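Local coordinates for BH2621 protein (Bacillus halodurans, PDB 2QML), which is functionally uncharacterised but belongs to the GNAT family and is probably an N-acyltransferase of siderophore biosynthesis, at residues V27-H36 with L54-L65. Residues are numbered along the deposited sequence; the frame is centred on the assembly and turned at random. Where two conformers were deposited one is given.
Sequences VTMDDVDMLH and LVDYKKHLQTFL
Val32 of helix 32-38 pushes into the side of helix 54-65 in an apolar helix-helix contact, set beside strand 70-77 of the central sheet; the short segments cross at 109° and no direct hydrogen bond joins them. The valine is a knob in a hole formed by Leu54, Tyr57, Lys58 and Leu61. Chi1 of 69° sets CG1 between the backbone N and the carbonyl carbon and leaves CG2 anti to the N; Val32 CG2 enters the hole and lies 3.4 Å from Lys58 CG, a tight fit, while also meeting the edge of the Tyr57 ring near its plane. His36 CA covers one face of this same ring, and the phenol oxygen, Tyr57 OH, comes 3.5 Å from Leu35 CB. At the N-terminal end of helix 54-65, Leu54 CD1 sits over one face of the imidazole of His36, one turn on from Val32, 4.0 Å from the ring centroid and 26° off the normal, a CH-pi contact; His36 NE2 itself is hydrogen-bonded to Ile52 O. At the other end the selenomethionine Met29, bent at chi2 and chi3, curls its SE to 3.8 Å from Leu65 CD1 and sets CE against the Lys58 carbonyl. Leu61 and Leu65 fill the inner side against Val27, and Val27 and Leu61 both continue onto Leu72 of the strand. At the solvent side one water links the helices, donating to Asp33 OD1 at 2.7 Å and weakly accepting from Lys58 NZ. Strand 20-26, helix 32-38, the short helix 45-48, helix 54-65 and strand 70-77 follow in chain order, consistent with the helical connection between the first two conserved strands of a GNAT acetyltransferase domain.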
loop_
_atom_site.group_PDB
_atom_site.type_symbol
_atom_site.label_atom_id
_atom_site.label_comp_id
_atom_site.label_asym_id
_atom_site.label_seq_id
_atom_site.Cartn_x
_atom_site.Cartn_y
_atom_site.Cartn_z
ATOM N N VAL A 27 7.302 -10.113 -3.411
ATOM C CA VAL A 27 8.645 -9.922 -2.943
ATOM C C VAL A 27 9.306 -11.320 -2.652
ATOM O O VAL A 27 8.641 -12.295 -2.247
ATOM C CB VAL A 27 8.637 -9.039 -1.687
ATOM C CG1 VAL A 27 9.984 -9.101 -0.941
ATOM C CG2 VAL A 27 8.197 -7.578 -2.008
ATOM N N THR A 28 10.616 -11.388 -2.846
ATOM C CA THR A 28 11.426 -12.530 -2.496
ATOM C C THR A 28 12.663 -12.049 -1.752
ATOM O O THR A 28 12.951 -10.875 -1.725
ATOM C CB THR A 28 11.894 -13.387 -3.723
ATOM O OG1 THR A 28 12.951 -12.723 -4.414
ATOM C CG2 THR A 28 10.732 -13.629 -4.658
HETATM N N MSE A 29 13.431 -12.977 -1.197
HETATM C CA MSE A 29 14.675 -12.632 -0.488
HETATM C C MSE A 29 15.731 -12.036 -1.400
HETATM O O MSE A 29 16.640 -11.349 -0.906
HETATM C CB MSE A 29 15.237 -13.829 0.300
HETATM C CG MSE A 29 14.395 -14.227 1.512
HETATM SE SE MSE A 29 14.252 -12.816 2.833
HETATM C CE MSE A 29 16.132 -12.712 3.406
ATOM N N ASP A 30 15.598 -12.227 -2.717
ATOM C CA ASP A 30 16.502 -11.581 -3.664
ATOM C C ASP A 30 16.309 -10.083 -3.714
ATOM O O ASP A 30 17.139 -9.382 -4.274
ATOM C CB ASP A 30 16.310 -12.112 -5.088
ATOM C CG ASP A 30 16.730 -13.574 -5.256
ATOM O OD1 ASP A 30 17.584 -14.077 -4.469
ATOM O OD2 ASP A 30 16.182 -14.184 -6.217
ATOM N N ASP A 31 15.219 -9.581 -3.153
ATOM C CA ASP A 31 14.929 -8.164 -3.153
ATOM C C ASP A 31 15.467 -7.441 -1.948
ATOM O O ASP A 31 15.307 -6.232 -1.883
ATOM C CB ASP A 31 13.427 -7.956 -3.157
ATOM C CG ASP A 31 12.759 -8.558 -4.363
ATOM O OD1 ASP A 31 13.380 -8.563 -5.441
ATOM O OD2 ASP A 31 11.601 -8.989 -4.193
ATOM N N VAL A 32 16.176 -8.144 -1.075
ATOM C CA VAL A 32 16.552 -7.553 0.209
ATOM C C VAL A 32 17.453 -6.340 0.068
ATOM O O VAL A 32 17.247 -5.375 0.817
ATOM C CB VAL A 32 17.143 -8.610 1.199
ATOM C CG1 VAL A 32 18.486 -9.112 0.768
ATOM C CG2 VAL A 32 17.203 -7.980 2.631
ATOM N N ASP A 33 18.444 -6.367 -0.814
ATOM C CA ASP A 33 19.329 -5.210 -0.949
ATOM C C ASP A 33 18.576 -3.972 -1.471
ATOM O O ASP A 33 18.799 -2.844 -1.009
ATOM C CB ASP A 33 20.532 -5.540 -1.844
ATOM C CG ASP A 33 21.348 -6.717 -1.315
ATOM O OD1 ASP A 33 21.800 -6.709 -0.180
ATOM O OD2 ASP A 33 21.515 -7.684 -2.054
HETATM N N MSE A 34 17.728 -4.178 -2.460
HETATM C CA MSE A 34 16.962 -3.097 -3.032
HETATM C C MSE A 34 16.000 -2.507 -2.018
HETATM O O MSE A 34 15.921 -1.291 -1.870
HETATM C CB MSE A 34 16.170 -3.593 -4.250
HETATM C CG MSE A 34 15.282 -2.534 -4.875
HETATM SE SE MSE A 34 14.523 -3.200 -6.541
HETATM C CE MSE A 34 13.310 -4.499 -5.890
ATOM N N LEU A 35 15.276 -3.361 -1.324
ATOM C CA LEU A 35 14.301 -2.921 -0.325
ATOM C C LEU A 35 15.021 -2.193 0.834
ATOM O O LEU A 35 14.560 -1.146 1.338
ATOM C CB LEU A 35 13.438 -4.079 0.156
ATOM C CG LEU A 35 12.483 -4.676 -0.879
ATOM C CD1 LEU A 35 11.729 -5.837 -0.257
ATOM C CD2 LEU A 35 11.553 -3.612 -1.423
ATOM N N HIS A 36 16.161 -2.743 1.258
ATOM C CA HIS A 36 17.000 -2.114 2.302
ATOM C C HIS A 36 17.405 -0.683 1.912
ATOM O O HIS A 36 17.354 0.238 2.715
ATOM C CB HIS A 36 18.204 -3.001 2.559
ATOM C CG HIS A 36 19.186 -2.412 3.519
ATOM N ND1 HIS A 36 20.375 -1.851 3.103
ATOM C CD2 HIS A 36 19.133 -2.249 4.863
ATOM C CE1 HIS A 36 21.020 -1.395 4.158
ATOM N NE2 HIS A 36 20.299 -1.635 5.236
ATOM N N LEU A 54 21.643 -4.014 7.199
ATOM C CA LEU A 54 21.215 -5.027 6.231
ATOM C C LEU A 54 20.960 -6.409 6.900
ATOM O O LEU A 54 19.951 -7.020 6.609
ATOM C CB LEU A 54 22.253 -5.134 5.106
ATOM C CG LEU A 54 21.909 -6.123 3.996
ATOM C CD1 LEU A 54 20.603 -5.725 3.289
ATOM C CD2 LEU A 54 23.078 -6.249 3.033
ATOM N N VAL A 55 21.815 -6.827 7.842
ATOM C CA VAL A 55 21.652 -8.100 8.524
ATOM C C VAL A 55 20.292 -8.186 9.236
ATOM O O VAL A 55 19.613 -9.203 9.186
ATOM C CB VAL A 55 22.861 -8.402 9.506
ATOM C CG1 VAL A 55 22.937 -7.427 10.694
ATOM C CG2 VAL A 55 22.774 -9.828 10.008
ATOM N N ASP A 56 19.900 -7.098 9.866
ATOM C CA ASP A 56 18.626 -7.043 10.573
ATOM C C ASP A 56 17.475 -6.960 9.587
ATOM O O ASP A 56 16.441 -7.635 9.784
ATOM C CB ASP A 56 18.598 -5.862 11.477
ATOM C CG ASP A 56 19.657 -5.950 12.557
ATOM O OD1 ASP A 56 19.956 -7.053 13.113
ATOM O OD2 ASP A 56 20.225 -4.855 12.822
ATOM N N TYR A 57 17.619 -6.111 8.560
ATOM C CA TYR A 57 16.571 -5.987 7.554
ATOM C C TYR A 57 16.287 -7.354 6.916
ATOM O O TYR A 57 15.135 -7.687 6.722
ATOM C CB TYR A 57 16.839 -4.872 6.497
ATOM C CG TYR A 57 15.590 -4.666 5.669
ATOM C CD1 TYR A 57 14.471 -4.033 6.192
ATOM C CD2 TYR A 57 15.513 -5.200 4.379
ATOM C CE1 TYR A 57 13.331 -3.902 5.447
ATOM C CE2 TYR A 57 14.369 -5.099 3.651
ATOM C CZ TYR A 57 13.287 -4.451 4.187
ATOM O OH TYR A 57 12.175 -4.407 3.418
ATOM N N LYS A 58 17.322 -8.135 6.634
ATOM C CA LYS A 58 17.163 -9.497 6.106
ATOM C C LYS A 58 16.264 -10.369 7.015
ATOM O O LYS A 58 15.308 -11.010 6.538
ATOM C CB LYS A 58 18.546 -10.151 5.910
ATOM C CG LYS A 58 19.290 -9.660 4.705
ATOM C CD LYS A 58 20.677 -10.366 4.543
ATOM C CE LYS A 58 21.426 -9.885 3.286
ATOM N NZ LYS A 58 22.838 -10.377 3.230
ATOM N N LYS A 59 16.540 -10.340 8.316
ATOM C CA LYS A 59 15.790 -11.121 9.306
ATOM C C LYS A 59 14.337 -10.645 9.366
ATOM O O LYS A 59 13.418 -11.445 9.524
ATOM C CB LYS A 59 16.442 -11.059 10.712
ATOM C CG LYS A 59 17.923 -11.504 10.856
ATOM C CD LYS A 59 18.391 -11.604 12.351
ATOM C CE LYS A 59 19.952 -11.652 12.558
ATOM N NZ LYS A 59 20.360 -11.898 13.995
ATOM N N HIS A 60 14.136 -9.339 9.297
ATOM C CA HIS A 60 12.794 -8.801 9.273
ATOM C C HIS A 60 12.027 -9.200 8.005
ATOM O O HIS A 60 10.876 -9.628 8.076
ATOM C CB HIS A 60 12.832 -7.277 9.420
ATOM C CG HIS A 60 11.548 -6.618 9.008
ATOM N ND1 HIS A 60 10.412 -6.687 9.773
ATOM C CD2 HIS A 60 11.229 -5.898 7.907
ATOM C CE1 HIS A 60 9.436 -6.069 9.130
ATOM N NE2 HIS A 60 9.918 -5.545 8.026
ATOM N N LEU A 61 12.650 -9.018 6.857
ATOM C CA LEU A 61 11.995 -9.349 5.609
ATOM C C LEU A 61 11.620 -10.830 5.575
ATOM O O LEU A 61 10.497 -11.185 5.185
ATOM C CB LEU A 61 12.892 -8.968 4.425
ATOM C CG LEU A 61 12.230 -9.123 3.047
ATOM C CD1 LEU A 61 10.989 -8.251 2.959
ATOM C CD2 LEU A 61 13.229 -8.835 1.870
ATOM N N GLN A 62 12.515 -11.699 6.004
ATOM C CA GLN A 62 12.229 -13.137 6.087
ATOM C C GLN A 62 11.023 -13.442 6.952
ATOM O O GLN A 62 10.152 -14.211 6.560
ATOM C CB GLN A 62 13.481 -13.810 6.607
ATOM C CG GLN A 62 13.535 -15.261 6.562
ATOM C CD GLN A 62 14.926 -15.697 6.892
ATOM O OE1 GLN A 62 15.442 -15.400 7.978
ATOM N NE2 GLN A 62 15.564 -16.365 5.951
ATOM N N THR A 63 10.918 -12.784 8.106
ATOM C CA THR A 63 9.810 -13.005 9.003
ATOM C C THR A 63 8.496 -12.574 8.322
ATOM O O THR A 63 7.510 -13.305 8.365
ATOM C CB THR A 63 10.040 -12.253 10.288
ATOM O OG1 THR A 63 11.279 -12.698 10.881
ATOM C CG2 THR A 63 8.914 -12.506 11.287
ATOM N N PHE A 64 8.488 -11.421 7.681
ATOM C CA PHE A 64 7.292 -10.901 7.001
ATOM C C PHE A 64 6.903 -11.761 5.823
ATOM O O PHE A 64 5.735 -11.972 5.614
ATOM C CB PHE A 64 7.480 -9.439 6.571
ATOM C CG PHE A 64 6.951 -8.445 7.573
ATOM C CD1 PHE A 64 6.967 -8.739 8.920
ATOM C CD2 PHE A 64 6.425 -7.219 7.184
ATOM C CE1 PHE A 64 6.438 -7.849 9.849
ATOM C CE2 PHE A 64 5.902 -6.346 8.120
ATOM C CZ PHE A 64 5.917 -6.667 9.460
ATOM N N LEU A 65 7.871 -12.318 5.119
ATOM C CA LEU A 65 7.577 -13.225 3.982
ATOM C C LEU A 65 6.956 -14.536 4.448
ATOM O O LEU A 65 6.199 -15.150 3.692
ATOM C CB LEU A 65 8.820 -13.474 3.151
ATOM C CG LEU A 65 9.327 -12.321 2.265
ATOM C CD1 LEU A 65 10.679 -12.625 1.667
ATOM C CD2 LEU A 65 8.307 -11.897 1.150
HETATM O O HOH W 1 22.733 -9.127 0.576
#